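Conserved membrane protein (PDB 6GZU) acts as a secreted effector of the CE-clan cysteine peptidase type, combining deubiquitination and acetylation activities and inducing Golgi fragmentation. Local coordinates at residues S35-P40 / I100-L105; P45-S50 / E116-M121; L137-L142 / S209-K214; L161-L166 / V189-K194. All coordinates share one frame; numbering follows the deposited sequence. Where two conformers were deposited one is given.

Contact 1: S35-P40 / I100-L105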
loop_
_atom_site.group_PDB
_atom_site.type_symbol
_atom_site.label_atom_id
_atom_site.label_comp_id
_atom_site.label_asym_id
_atom_site.label_seq_id
_atom_site.Cartn_x
_atom_site.Cartn_y
_atom_site.Cartn_z
ATOM N N SER A 35 13.769 5.081 5.653
ATOM C CA SER A 35 14.359 3.752 5.583
ATOM C C SER A 35 13.493 2.657 6.215
ATOM O O SER A 35 13.734 1.476 5.976
ATOM C CB SER A 35 15.748 3.746 6.197
ATOM O OG SER A 35 15.697 4.045 7.578
ATOM N N ASP A 36 12.489 3.025 7.013
ATOM C CA ASP A 36 11.575 2.083 7.660
ATOM C C ASP A 36 10.445 1.639 6.745
ATOM O O ASP A 36 9.620 0.815 7.128
ATOM C CB ASP A 36 10.920 2.732 8.877
ATOM C CG ASP A 36 11.832 2.805 10.081
ATOM O OD1 ASP A 36 12.821 2.036 10.147
ATOM O OD2 ASP A 36 11.537 3.630 10.975
ATOM N N LEU A 37 10.340 2.234 5.551
ATOM C CA LEU A 37 9.217 1.922 4.674
ATOM C C LEU A 37 9.518 0.747 3.772
ATOM O O LEU A 37 10.492 0.789 3.007
ATOM C CB LEU A 37 8.930 3.123 3.782
ATOM C CG LEU A 37 7.824 2.961 2.739
ATOM C CD1 LEU A 37 6.475 2.831 3.440
ATOM C CD2 LEU A 37 7.789 4.142 1.717
ATOM N N PHE A 38 8.684 -0.284 3.853
ATOM C CA PHE A 38 8.694 -1.400 2.935
ATOM C C PHE A 38 7.787 -1.085 1.729
ATOM O O PHE A 38 6.589 -0.771 1.875
ATOM C CB PHE A 38 8.161 -2.633 3.645
ATOM C CG PHE A 38 8.039 -3.837 2.776
ATOM C CD1 PHE A 38 6.854 -4.099 2.083
ATOM C CD2 PHE A 38 9.071 -4.760 2.694
ATOM C CE1 PHE A 38 6.723 -5.218 1.305
ATOM C CE2 PHE A 38 8.934 -5.910 1.891
ATOM C CZ PHE A 38 7.783 -6.121 1.190
ATOM N N VAL A 39 8.351 -1.211 0.538
ATOM C CA VAL A 39 7.598 -1.076 -0.712
ATOM C C VAL A 39 7.339 -2.482 -1.255
ATOM O O VAL A 39 8.275 -3.267 -1.412
ATOM C CB VAL A 39 8.447 -0.308 -1.694
ATOM C CG1 VAL A 39 7.705 -0.178 -3.079
ATOM C CG2 VAL A 39 8.802 1.071 -1.085
ATOM N N PRO A 40 6.059 -2.824 -1.479
ATOM C CA PRO A 40 5.689 -4.160 -1.944
ATOM C C PRO A 40 5.940 -4.362 -3.417
ATOM O O PRO A 40 6.587 -3.539 -4.072
ATOM C CB PRO A 40 4.182 -4.246 -1.632
ATOM C CG PRO A 40 3.706 -2.821 -1.848
ATOM C CD PRO A 40 4.881 -1.956 -1.292
ATOM N N ILE A 100 6.909 0.119 8.458
ATOM C CA ILE A 100 5.705 0.621 7.827
ATOM C C ILE A 100 5.625 -0.025 6.452
ATOM O O ILE A 100 6.601 0.048 5.655
ATOM C CB ILE A 100 5.716 2.161 7.707
ATOM C CG1 ILE A 100 5.849 2.791 9.097
ATOM C CG2 ILE A 100 4.443 2.628 6.947
ATOM C CD1 ILE A 100 5.960 4.263 9.118
ATOM N N TYR A 101 4.485 -0.664 6.164
ATOM C CA TYR A 101 4.297 -1.421 4.926
ATOM C C TYR A 101 3.126 -0.808 4.191
ATOM O O TYR A 101 2.012 -0.819 4.698
ATOM C CB TYR A 101 3.998 -2.894 5.260
ATOM C CG TYR A 101 5.180 -3.632 5.865
ATOM C CD1 TYR A 101 5.667 -3.300 7.127
ATOM C CD2 TYR A 101 5.776 -4.719 5.188
ATOM C CE1 TYR A 101 6.780 -3.989 7.661
ATOM C CE2 TYR A 101 6.854 -5.429 5.723
ATOM C CZ TYR A 101 7.353 -5.043 6.953
ATOM O OH TYR A 101 8.446 -5.703 7.493
ATOM N N ALA A 102 3.351 -0.276 2.991
ATOM C CA ALA A 102 2.293 0.445 2.301
ATOM C C ALA A 102 1.942 -0.180 0.953
ATOM O O ALA A 102 2.825 -0.254 0.076
ATOM C CB ALA A 102 2.649 1.916 2.141
ATOM N N TYR A 103 0.680 -0.578 0.761
ATOM C CA TYR A 103 0.266 -1.365 -0.387
ATOM C C TYR A 103 -0.750 -0.649 -1.230
ATOM O O TYR A 103 -1.892 -0.413 -0.806
ATOM C CB TYR A 103 -0.456 -2.641 0.112
ATOM C CG TYR A 103 0.444 -3.583 0.867
ATOM C CD1 TYR A 103 0.726 -3.380 2.231
ATOM C CD2 TYR A 103 1.079 -4.625 0.196
ATOM C CE1 TYR A 103 1.605 -4.245 2.900
ATOM C CE2 TYR A 103 1.975 -5.482 0.839
ATOM C CZ TYR A 103 2.253 -5.274 2.173
ATOM O OH TYR A 103 3.132 -6.144 2.789
ATOM N N PRO A 104 -0.383 -0.361 -2.474
ATOM C CA PRO A 104 -1.402 0.121 -3.438
ATOM C C PRO A 104 -2.401 -1.002 -3.673
ATOM O O PRO A 104 -2.015 -2.173 -3.887
ATOM C CB PRO A 104 -0.573 0.391 -4.715
ATOM C CG PRO A 104 0.852 0.643 -4.164
ATOM C CD PRO A 104 0.991 -0.314 -3.014
ATOM N N LEU A 105 -3.689 -0.674 -3.635
ATOM C CA LEU A 105 -4.745 -1.664 -3.730
ATOM C C LEU A 105 -5.689 -1.225 -4.850
ATOM O O LEU A 105 -6.246 -0.123 -4.777
ATOM C CB LEU A 105 -5.455 -1.835 -2.365
ATOM C CG LEU A 105 -6.374 -3.049 -2.187
ATOM C CD1 LEU A 105 -6.652 -3.415 -0.760
ATOM C CD2 LEU A 105 -7.738 -2.638 -2.783
#
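Phe38 and Tyr101 face each other across a short parallel strand pair, in which strand 37-38 forms one edge of the mixed five-stranded sheet and strand 100-107 is its neighbour. CG of Phe38 swings away from its own N (chi1 176°), and this brings CB over the Tyr101 ring and the Phe38 ring alongside it, slid towards the rim. CB lies over a face of the Tyr101 ring, 3.8 Å from the centroid, a CH-pi contact. CG settles against CD2 and CE2 of Tyr101. CD1 of Phe38 makes the tightest touch of the pair, 3.3 Å from Tyr101 CD2, while its CD2 faces Tyr101 CE2 more loosely. Farther out, CE1 of Phe38 comes 4.0 Å from Tyr103 OH, a hydroxyl hydrogen-bonded to Asp58. The two rings are an offset pair, planes at 26°, that barely overlap. The Phe38 ring also meets His80, a zinc ligand, with the planes steeply inclined, so this pair reaches the edge of the metal site.

On the other sheet face Leu37 CD1 rests against Ile100 CG2 and lies 4.1 Å from Ala102 CB. Between these layers runs the backbone ladder: Ile100 N to Asp36 O, Phe38 N to Ile100 O at 2.8 Å, and a weak bond from Ala102 N to Phe38 O. Pro40 ends it. Its CB packs 3.5 Å from Tyr103 CE2, and its CG touches Pro104 CD. Where the next N-H of the ladder would stand, the proline offers carbon: Pro40 CD lies 3.0 Å from Ala102 O, a buried carbonyl oxygen without a hydrogen-bond partner.

Contact 2: P45-S50 / E116-M121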
loop_
_atom_site.group_PDB
_atom_site.type_symbol
_atom_site.label_atom_id
_atom_site.label_comp_id
_atom_site.label_asym_id
_atom_site.label_seq_id
_atom_site.Cartn_x
_atom_site.Cartn_y
_atom_site.Cartn_z
ATOM N N PRO A 45 -0.086 -5.362 -8.295
ATOM C CA PRO A 45 -0.792 -4.603 -7.239
ATOM C C PRO A 45 -1.636 -5.554 -6.404
ATOM O O PRO A 45 -1.952 -6.654 -6.868
ATOM C CB PRO A 45 -1.781 -3.701 -8.010
ATOM C CG PRO A 45 -1.379 -3.847 -9.477
ATOM C CD PRO A 45 -0.629 -5.120 -9.645
ATOM N N SER A 46 -2.006 -5.134 -5.202
ATOM C CA SER A 46 -2.915 -5.942 -4.367
ATOM C C SER A 46 -4.366 -5.602 -4.692
ATOM O O SER A 46 -4.642 -4.584 -5.357
ATOM C CB SER A 46 -2.675 -5.631 -2.890
ATOM O OG SER A 46 -1.300 -5.912 -2.545
ATOM N N THR A 47 -5.290 -6.451 -4.240
ATOM C CA THR A 47 -6.731 -6.194 -4.349
ATOM C C THR A 47 -7.339 -6.521 -3.001
ATOM O O THR A 47 -6.661 -7.041 -2.106
ATOM C CB THR A 47 -7.410 -7.127 -5.382
ATOM O OG1 THR A 47 -7.411 -8.479 -4.877
ATOM C CG2 THR A 47 -6.681 -7.085 -6.733
ATOM N N CYS A 48 -8.633 -6.311 -2.836
ATOM C CA CYS A 48 -9.259 -6.663 -1.564
ATOM C C CYS A 48 -9.148 -8.168 -1.271
ATOM O O CYS A 48 -9.174 -8.554 -0.120
ATOM C CB CYS A 48 -10.731 -6.221 -1.528
ATOM S SG CYS A 48 -11.779 -6.876 -2.855
ATOM N N PHE A 49 -9.035 -8.982 -2.310
ATOM C CA PHE A 49 -8.966 -10.430 -2.142
ATOM C C PHE A 49 -7.553 -10.914 -1.885
ATOM O O PHE A 49 -7.395 -11.989 -1.328
ATOM C CB PHE A 49 -9.548 -11.157 -3.362
ATOM C CG PHE A 49 -10.995 -10.888 -3.592
ATOM C CD1 PHE A 49 -11.932 -11.311 -2.694
ATOM C CD2 PHE A 49 -11.408 -10.216 -4.717
ATOM C CE1 PHE A 49 -13.276 -11.056 -2.893
ATOM C CE2 PHE A 49 -12.749 -9.985 -4.944
ATOM C CZ PHE A 49 -13.700 -10.416 -4.041
ATOM N N SER A 50 -6.542 -10.136 -2.273
ATOM C CA SER A 50 -5.159 -10.614 -2.182
ATOM C C SER A 50 -4.335 -9.874 -1.155
ATOM O O SER A 50 -3.228 -10.331 -0.799
ATOM C CB SER A 50 -4.472 -10.548 -3.535
ATOM O OG SER A 50 -4.254 -9.192 -3.871
ATOM N N GLU A 116 -12.415 -13.039 -11.175
ATOM C CA GLU A 116 -12.869 -11.813 -11.842
ATOM C C GLU A 116 -11.977 -10.594 -11.539
ATOM O O GLU A 116 -11.569 -9.878 -12.467
ATOM C CB GLU A 116 -14.337 -11.508 -11.509
ATOM C CG GLU A 116 -15.348 -12.453 -12.151
ATOM C CD GLU A 116 -16.734 -12.286 -11.564
ATOM O OE1 GLU A 116 -17.000 -11.217 -10.954
ATOM O OE2 GLU A 116 -17.563 -13.227 -11.708
ATOM N N MET A 117 -11.653 -10.352 -10.265
ATOM C CA MET A 117 -10.854 -9.181 -9.906
ATOM C C MET A 117 -9.476 -9.305 -10.551
ATOM O O MET A 117 -8.919 -8.346 -11.104
ATOM C CB MET A 117 -10.685 -9.045 -8.378
ATOM C CG MET A 117 -10.162 -7.681 -7.948
ATOM S SD MET A 117 -11.331 -6.350 -8.220
ATOM C CE MET A 117 -12.526 -6.689 -6.899
ATOM N N ASN A 118 -8.909 -10.502 -10.492
ATOM C CA ASN A 118 -7.593 -10.643 -11.094
ATOM C C ASN A 118 -7.506 -10.468 -12.602
ATOM O O ASN A 118 -6.566 -9.833 -13.109
ATOM C CB ASN A 118 -6.915 -11.903 -10.634
ATOM C CG ASN A 118 -5.866 -11.586 -9.666
ATOM O OD1 ASN A 118 -6.151 -11.022 -8.600
ATOM N ND2 ASN A 118 -4.627 -11.793 -10.067
ATOM N N SER A 119 -8.491 -11.006 -13.305
ATOM C CA SER A 119 -8.504 -10.906 -14.748
ATOM C C SER A 119 -8.654 -9.454 -15.149
ATOM O O SER A 119 -7.953 -8.964 -16.050
ATOM C CB SER A 119 -9.635 -11.729 -15.330
ATOM O OG SER A 119 -9.666 -11.525 -16.728
ATOM N N MET A 120 -9.576 -8.766 -14.480
ATOM C CA MET A 120 -9.775 -7.346 -14.725
ATOM C C MET A 120 -8.511 -6.571 -14.406
ATOM O O MET A 120 -8.071 -5.741 -15.190
ATOM C CB MET A 120 -10.934 -6.806 -13.915
ATOM C CG MET A 120 -12.243 -7.422 -14.266
ATOM S SD MET A 120 -13.577 -6.428 -13.570
ATOM C CE MET A 120 -13.152 -4.889 -14.384
ATOM N N MET A 121 -7.891 -6.837 -13.274
ATOM C CA MET A 121 -6.721 -6.074 -12.901
ATOM C C MET A 121 -5.578 -6.252 -13.898
ATOM O O MET A 121 -4.918 -5.278 -14.314
ATOM C CB MET A 121 -6.244 -6.481 -11.511
ATOM C CG MET A 121 -5.093 -5.632 -11.105
ATOM S SD MET A 121 -4.590 -6.027 -9.483
ATOM C CE MET A 121 -4.038 -7.736 -9.652
HETATM O O HOH W 1 -7.575 -10.593 -6.558
#
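Thr47 pushes its methyl group between two methionines of helix 114-124, with CG2 3.7 Å from Met117 CG and, in the given conformer of Met121, 3.6 Å from Met121 SD. The same conformer lies along Pro45, its SD 3.9 Å from Pro45 CG. At the other end Met117 folds back at chi2 (68°) and again at chi3, and this brings its CE to Phe49 CE2 at 3.8 Å and close to SG of Cys48, itself one of two conformers. Met117 CB meets the same ring at its edge, in the ring plane.

Beside this apolar patch a water lies 2.7 Å from Thr47 OG1 and donates to Asn118 OD1 in an unusually short bond. One layer out, the loop 45-50 holds Thr47 in place. Thr47 N donates to Ser50 OG at 3.0 Å, and Thr47 OG1 takes weak bonds from the N of Phe49 and of Ser50. Ser46 pairs through its backbone with Pro104 and Trp106 of strand 100-107, and both methionines pack on Trp106, so loop and helix share one support. With no direct hydrogen bond between 45-50 and 116-121, their fit rests mainly on apolar packing of thioether chains, a methyl group, the proline and a ring.

Contact 3: L137-L142 / S209-K214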
loop_
_atom_site.group_PDB
_atom_site.type_symbol
_atom_site.label_atom_id
_atom_site.label_comp_id
_atom_site.label_asym_id
_atom_site.label_seq_id
_atom_site.Cartn_x
_atom_site.Cartn_y
_atom_site.Cartn_z
ATOM N N LEU A 137 -5.099 2.661 -0.692
ATOM C CA LEU A 137 -3.814 2.335 -0.043
ATOM C C LEU A 137 -4.096 1.671 1.299
ATOM O O LEU A 137 -4.896 2.186 2.087
ATOM C CB LEU A 137 -3.023 3.631 0.190
ATOM C CG LEU A 137 -1.644 3.460 0.843
ATOM C CD1 LEU A 137 -0.711 2.727 -0.131
ATOM C CD2 LEU A 137 -1.064 4.821 1.273
ATOM N N VAL A 138 -3.395 0.579 1.606
ATOM C CA VAL A 138 -3.481 -0.058 2.941
ATOM C C VAL A 138 -2.086 0.085 3.528
ATOM O O VAL A 138 -1.075 -0.342 2.935
ATOM C CB VAL A 138 -3.861 -1.547 2.823
ATOM C CG1 VAL A 138 -3.707 -2.274 4.185
ATOM C CG2 VAL A 138 -5.295 -1.693 2.313
ATOM N N ILE A 139 -1.995 0.693 4.706
ATOM C CA ILE A 139 -0.726 0.816 5.396
ATOM C C ILE A 139 -0.765 -0.056 6.660
ATOM O O ILE A 139 -1.696 0.051 7.482
ATOM C CB ILE A 139 -0.476 2.279 5.852
ATOM C CG1 ILE A 139 -0.523 3.252 4.670
ATOM C CG2 ILE A 139 0.897 2.352 6.632
ATOM C CD1 ILE A 139 -0.548 4.717 5.092
ATOM N N VAL A 140 0.254 -0.884 6.864
ATOM C CA VAL A 140 0.443 -1.611 8.122
ATOM C C VAL A 140 1.585 -0.919 8.833
ATOM O O VAL A 140 2.701 -0.811 8.295
ATOM C CB VAL A 140 0.749 -3.102 7.871
ATOM C CG1 VAL A 140 1.164 -3.798 9.178
ATOM C CG2 VAL A 140 -0.474 -3.770 7.241
ATOM N N ASN A 141 1.314 -0.428 10.043
ATOM C CA ASN A 141 2.328 0.251 10.850
ATOM C C ASN A 141 2.560 -0.595 12.086
ATOM O O ASN A 141 1.688 -0.683 12.977
ATOM C CB ASN A 141 1.895 1.687 11.200
ATOM C CG ASN A 141 2.963 2.482 11.903
ATOM O OD1 ASN A 141 3.695 1.958 12.751
ATOM N ND2 ASN A 141 3.056 3.769 11.589
ATOM N N LEU A 142 3.701 -1.279 12.134
ATOM C CA LEU A 142 3.945 -2.198 13.241
ATOM C C LEU A 142 4.193 -1.457 14.563
ATOM O O LEU A 142 3.883 -1.980 15.656
ATOM C CB LEU A 142 5.161 -3.108 12.927
ATOM C CG LEU A 142 5.080 -4.016 11.674
ATOM C CD1 LEU A 142 6.384 -4.775 11.505
ATOM C CD2 LEU A 142 3.900 -4.999 11.796
ATOM N N SER A 209 -0.697 8.727 -3.030
ATOM C CA SER A 209 0.742 8.962 -2.936
ATOM C C SER A 209 1.042 10.181 -2.062
ATOM O O SER A 209 1.973 10.157 -1.227
ATOM C CB SER A 209 1.339 9.137 -4.337
ATOM O OG SER A 209 1.183 7.944 -5.088
ATOM N N LEU A 210 0.264 11.253 -2.251
ATOM C CA LEU A 210 0.374 12.434 -1.385
ATOM C C LEU A 210 0.069 12.044 0.066
ATOM O O LEU A 210 0.770 12.465 1.001
ATOM C CB LEU A 210 -0.606 13.532 -1.854
ATOM C CG LEU A 210 -0.734 14.896 -1.168
ATOM C CD1 LEU A 210 -1.474 15.867 -2.122
ATOM C CD2 LEU A 210 -1.512 14.814 0.155
ATOM N N PHE A 211 -0.977 11.254 0.281
ATOM C CA PHE A 211 -1.299 10.851 1.644
ATOM C C PHE A 211 -0.125 10.132 2.302
ATOM O O PHE A 211 0.222 10.428 3.466
ATOM C CB PHE A 211 -2.566 9.998 1.707
ATOM C CG PHE A 211 -2.860 9.508 3.087
ATOM C CD1 PHE A 211 -3.339 10.401 4.055
ATOM C CD2 PHE A 211 -2.557 8.202 3.430
ATOM C CE1 PHE A 211 -3.561 10.001 5.370
ATOM C CE2 PHE A 211 -2.792 7.749 4.735
ATOM C CZ PHE A 211 -3.308 8.662 5.704
ATOM N N LEU A 212 0.438 9.158 1.607
ATOM C CA LEU A 212 1.516 8.389 2.236
ATOM C C LEU A 212 2.695 9.321 2.545
ATOM O O LEU A 212 3.337 9.212 3.587
ATOM C CB LEU A 212 1.987 7.251 1.337
ATOM C CG LEU A 212 3.097 6.387 1.972
ATOM C CD1 LEU A 212 2.583 5.687 3.240
ATOM C CD2 LEU A 212 3.525 5.371 0.953
ATOM N N ASP A 213 3.011 10.220 1.616
ATOM C CA ASP A 213 4.045 11.236 1.795
ATOM C C ASP A 213 3.874 11.964 3.135
ATOM O O ASP A 213 4.792 12.042 3.952
ATOM C CB ASP A 213 3.934 12.213 0.635
ATOM C CG ASP A 213 5.211 12.876 0.326
ATOM O OD1 ASP A 213 5.762 13.552 1.217
ATOM O OD2 ASP A 213 5.669 12.748 -0.824
ATOM N N LYS A 214 2.669 12.458 3.382
ATOM C CA LYS A 214 2.404 13.188 4.600
ATOM C C LYS A 214 2.303 12.299 5.822
ATOM O O LYS A 214 2.737 12.690 6.897
ATOM C CB LYS A 214 1.100 13.953 4.415
ATOM C CG LYS A 214 1.085 14.832 3.183
ATOM C CD LYS A 214 1.353 16.230 3.541
ATOM C CE LYS A 214 1.258 17.075 2.287
ATOM N NZ LYS A 214 1.996 18.350 2.371
#
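Phe211 and Leu212, which meet Leu137 and Ile139 of the central strand, are followed by Asp213, whose OD2 is gripped twice: by a salt bridge to Arg245 NH1 and a hydrogen bond with His26 NE2. This pins the far side of the helix, while the near side is wholly apolar. With CG1 pointing away from its own carbonyl carbon and chi2 extended (169°), Ile139 reaches in between two helix side chains, its CD1 3.8 Å from Phe211 CE2 and 3.8 Å from Leu212 CD1. Leu137, one step back on the same strand face, presents CD2 to Leu212 CB at 3.9 Å. That methyl also stands at the edge of the Phe211 ring, near its plane, 4.3 Å from CD2 of the phenylalanine. The Phe211 ring in turn stacks on Phe150 of the next strand, which limits its freedom to turn. Leu137 and Leu212 run nearly at right angles to each other.

Strand 137-141 and helix 209-214 point the same way within 21°, their axes 10.1 Å apart, an ordinary layer distance for a helix on a sheet. Strand 134-141 begins at His134 and helix 204-217 at Cys204; with Asp151 these are probably the Cys-His-Asp triad expected of the family. A helix led by the cysteine and packed on the sheet carrying the histidine is consistent with the Ulp1-like catalytic core of CE-clan peptidases.

Contact 4: L161-L166 / V189-K194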
loop_
_atom_site.group_PDB
_atom_site.type_symbol
_atom_site.label_atom_id
_atom_site.label_comp_id
_atom_site.label_asym_id
_atom_site.label_seq_id
_atom_site.Cartn_x
_atom_site.Cartn_y
_atom_site.Cartn_z
ATOM N N LEU A 161 -16.416 -6.085 1.103
ATOM C CA LEU A 161 -15.203 -6.579 0.493
ATOM C C LEU A 161 -13.949 -6.103 1.194
ATOM O O LEU A 161 -12.992 -6.889 1.374
ATOM C CB LEU A 161 -15.158 -6.172 -0.977
ATOM C CG LEU A 161 -16.204 -6.812 -1.866
ATOM C CD1 LEU A 161 -15.943 -6.403 -3.307
ATOM C CD2 LEU A 161 -16.255 -8.327 -1.733
ATOM N N ILE A 162 -13.900 -4.826 1.567
ATOM C CA ILE A 162 -12.682 -4.279 2.154
ATOM C C ILE A 162 -12.601 -4.553 3.642
ATOM O O ILE A 162 -11.522 -4.882 4.137
ATOM C CB ILE A 162 -12.455 -2.742 1.842
ATOM C CG1 ILE A 162 -11.065 -2.280 2.306
ATOM C CG2 ILE A 162 -13.560 -1.846 2.452
ATOM C CD1 ILE A 162 -9.926 -3.041 1.681
ATOM N N ASP A 163 -13.722 -4.473 4.360
ATOM C CA ASP A 163 -13.623 -4.612 5.830
ATOM C C ASP A 163 -13.114 -5.988 6.313
ATOM O O ASP A 163 -12.320 -6.016 7.251
ATOM C CB ASP A 163 -14.937 -4.236 6.558
ATOM C CG ASP A 163 -15.240 -2.755 6.488
ATOM O OD1 ASP A 163 -14.407 -1.996 5.947
ATOM O OD2 ASP A 163 -16.317 -2.335 6.961
ATOM N N PRO A 164 -13.554 -7.110 5.690
ATOM C CA PRO A 164 -13.044 -8.388 6.231
ATOM C C PRO A 164 -11.552 -8.452 6.054
ATOM O O PRO A 164 -10.826 -8.951 6.945
ATOM C CB PRO A 164 -13.705 -9.422 5.347
ATOM C CG PRO A 164 -14.995 -8.797 4.986
ATOM C CD PRO A 164 -14.699 -7.328 4.777
ATOM N N ALA A 165 -11.042 -7.931 4.942
ATOM C CA ALA A 165 -9.598 -7.955 4.714
ATOM C C ALA A 165 -8.843 -7.097 5.769
ATOM O O ALA A 165 -7.857 -7.555 6.383
ATOM C CB ALA A 165 -9.273 -7.519 3.249
ATOM N N LEU A 166 -9.300 -5.857 6.006
ATOM C CA LEU A 166 -8.621 -4.985 6.973
ATOM C C LEU A 166 -8.641 -5.635 8.342
ATOM O O LEU A 166 -7.640 -5.595 9.065
ATOM C CB LEU A 166 -9.294 -3.610 7.042
ATOM C CG LEU A 166 -9.263 -2.814 5.715
ATOM C CD1 LEU A 166 -10.035 -1.533 5.965
ATOM C CD2 LEU A 166 -7.847 -2.531 5.229
ATOM N N VAL A 189 -8.004 -0.568 13.216
ATOM C CA VAL A 189 -8.265 -0.240 11.814
ATOM C C VAL A 189 -8.758 1.192 11.725
ATOM O O VAL A 189 -9.754 1.585 12.361
ATOM C CB VAL A 189 -9.323 -1.215 11.199
ATOM C CG1 VAL A 189 -9.689 -0.797 9.723
ATOM C CG2 VAL A 189 -8.812 -2.669 11.255
ATOM N N LYS A 190 -8.116 1.978 10.867
ATOM C CA LYS A 190 -8.500 3.377 10.667
ATOM C C LYS A 190 -8.803 3.608 9.171
ATOM O O LYS A 190 -7.891 3.592 8.346
ATOM C CB LYS A 190 -7.332 4.317 11.071
ATOM C CG LYS A 190 -6.921 4.223 12.553
ATOM C CD LYS A 190 -5.743 5.151 12.882
ATOM C CE LYS A 190 -5.492 5.156 14.389
ATOM N NZ LYS A 190 -4.241 5.928 14.772
ATOM N N LYS A 191 -10.073 3.786 8.824
ATOM C CA LYS A 191 -10.447 4.127 7.458
ATOM C C LYS A 191 -10.532 5.658 7.496
ATOM O O LYS A 191 -11.561 6.245 7.867
ATOM C CB LYS A 191 -11.785 3.463 7.110
ATOM C CG LYS A 191 -11.662 1.890 7.158
ATOM C CD LYS A 191 -12.994 1.208 6.786
ATOM C CE LYS A 191 -13.310 1.235 5.275
ATOM N NZ LYS A 191 -14.677 0.675 4.996
ATOM N N VAL A 192 -9.450 6.327 7.070
ATOM C CA VAL A 192 -9.223 7.712 7.487
ATOM C C VAL A 192 -10.032 8.751 6.726
ATOM O O VAL A 192 -10.282 9.836 7.261
ATOM C CB VAL A 192 -7.733 8.103 7.414
ATOM C CG1 VAL A 192 -6.972 7.314 8.507
ATOM C CG2 VAL A 192 -7.162 7.857 6.012
ATOM N N ILE A 193 -10.459 8.458 5.494
ATOM C CA ILE A 193 -11.251 9.431 4.709
ATOM C C ILE A 193 -12.740 9.129 4.895
ATOM O O ILE A 193 -13.235 8.061 4.470
ATOM C CB ILE A 193 -10.880 9.329 3.213
ATOM C CG1 ILE A 193 -9.382 9.494 3.033
ATOM C CG2 ILE A 193 -11.663 10.331 2.362
ATOM C CD1 ILE A 193 -8.838 10.732 3.730
ATOM N N LYS A 194 -13.460 10.055 5.526
ATOM C CA LYS A 194 -14.876 9.847 5.767
ATOM C C LYS A 194 -15.714 10.543 4.722
ATOM O O LYS A 194 -16.850 10.146 4.489
ATOM C CB LYS A 194 -15.288 10.308 7.165
ATOM C CG LYS A 194 -14.499 9.713 8.309
ATOM C CD LYS A 194 -14.187 8.200 8.166
ATOM C CE LYS A 194 -15.407 7.249 8.089
ATOM N NZ LYS A 194 -15.005 5.783 8.344
#
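Lys191 leaves the strand straight through chi2 and then bends at chi3 (76°), which turns its ammonium group onto helix 159-174 at Asp163. The aspartate answers with chi1 at -69°, its carboxylate set away from its own carbonyl carbon and leaning out to the lysine. NZ of Lys191 donates to Asp163 OD1 at 2.8 Å, on the syn lone pair of that oxygen, and the two side chains cross at about a right angle. OD2 of Asp163 stands 4.0 Å from the same NZ, so the salt bridge is carried by one oxygen. The methylene groups just before the nitrogen, CD and CE, run close past OD1 as well. Beside OD1, on the same helix-facing side of the ammonium group, Ile162 CG2 lies 3.8 Å from NZ, a methyl group against a charge.

Next to the salt bridge, nearer the strand backbone, the contact turns apolar. Leu166 CD1 touches Val189 CG1 at 3.8 Å and Lys191 CG at 4.0 Å, bridging two residues on the same face of the strand. The other valine methyl, CG2 of Val189, rests 3.8 Å from the backbone O of Leu166. The salt bridge and the leucine-valine pair together tie helix to strand.

Helix 161-166 and strand 189-191 run in nearly opposite directions, at 150°. Together with strand 146-150 they form a beta-alpha-beta unit, whose Phe149 is touched by Ile162, Leu166 and Lys191, while Lys190 and Val192 pair with strand 146-150, making 188-191 the outermost strand on that side.

In the fold
Contacts 1, 3 and 4 all reach the five-stranded sheet: contact 1 at its 37-38 edge, contact 4 at the opposite 188-191 edge, and contact 3 on the middle strand 134-141. The centres of contacts 1 and 3 are 8 Å apart, joined by backbone bonds from Tyr101 to Val140 and Tyr103 to Val138. Contact 2, its centre about 18 Å from that of contact 1, joins it through Pro104 and Ser46 and touches helix 159-174 of contact 4. Along the chain contacts 1 and 2 interleave, and contact 4 is nested inside the loop closed by contact 3. Early strand 37-38 and loop 45-50 are thus joined to later strands and helices, with zinc ligand His80 against Phe38 of contact 1.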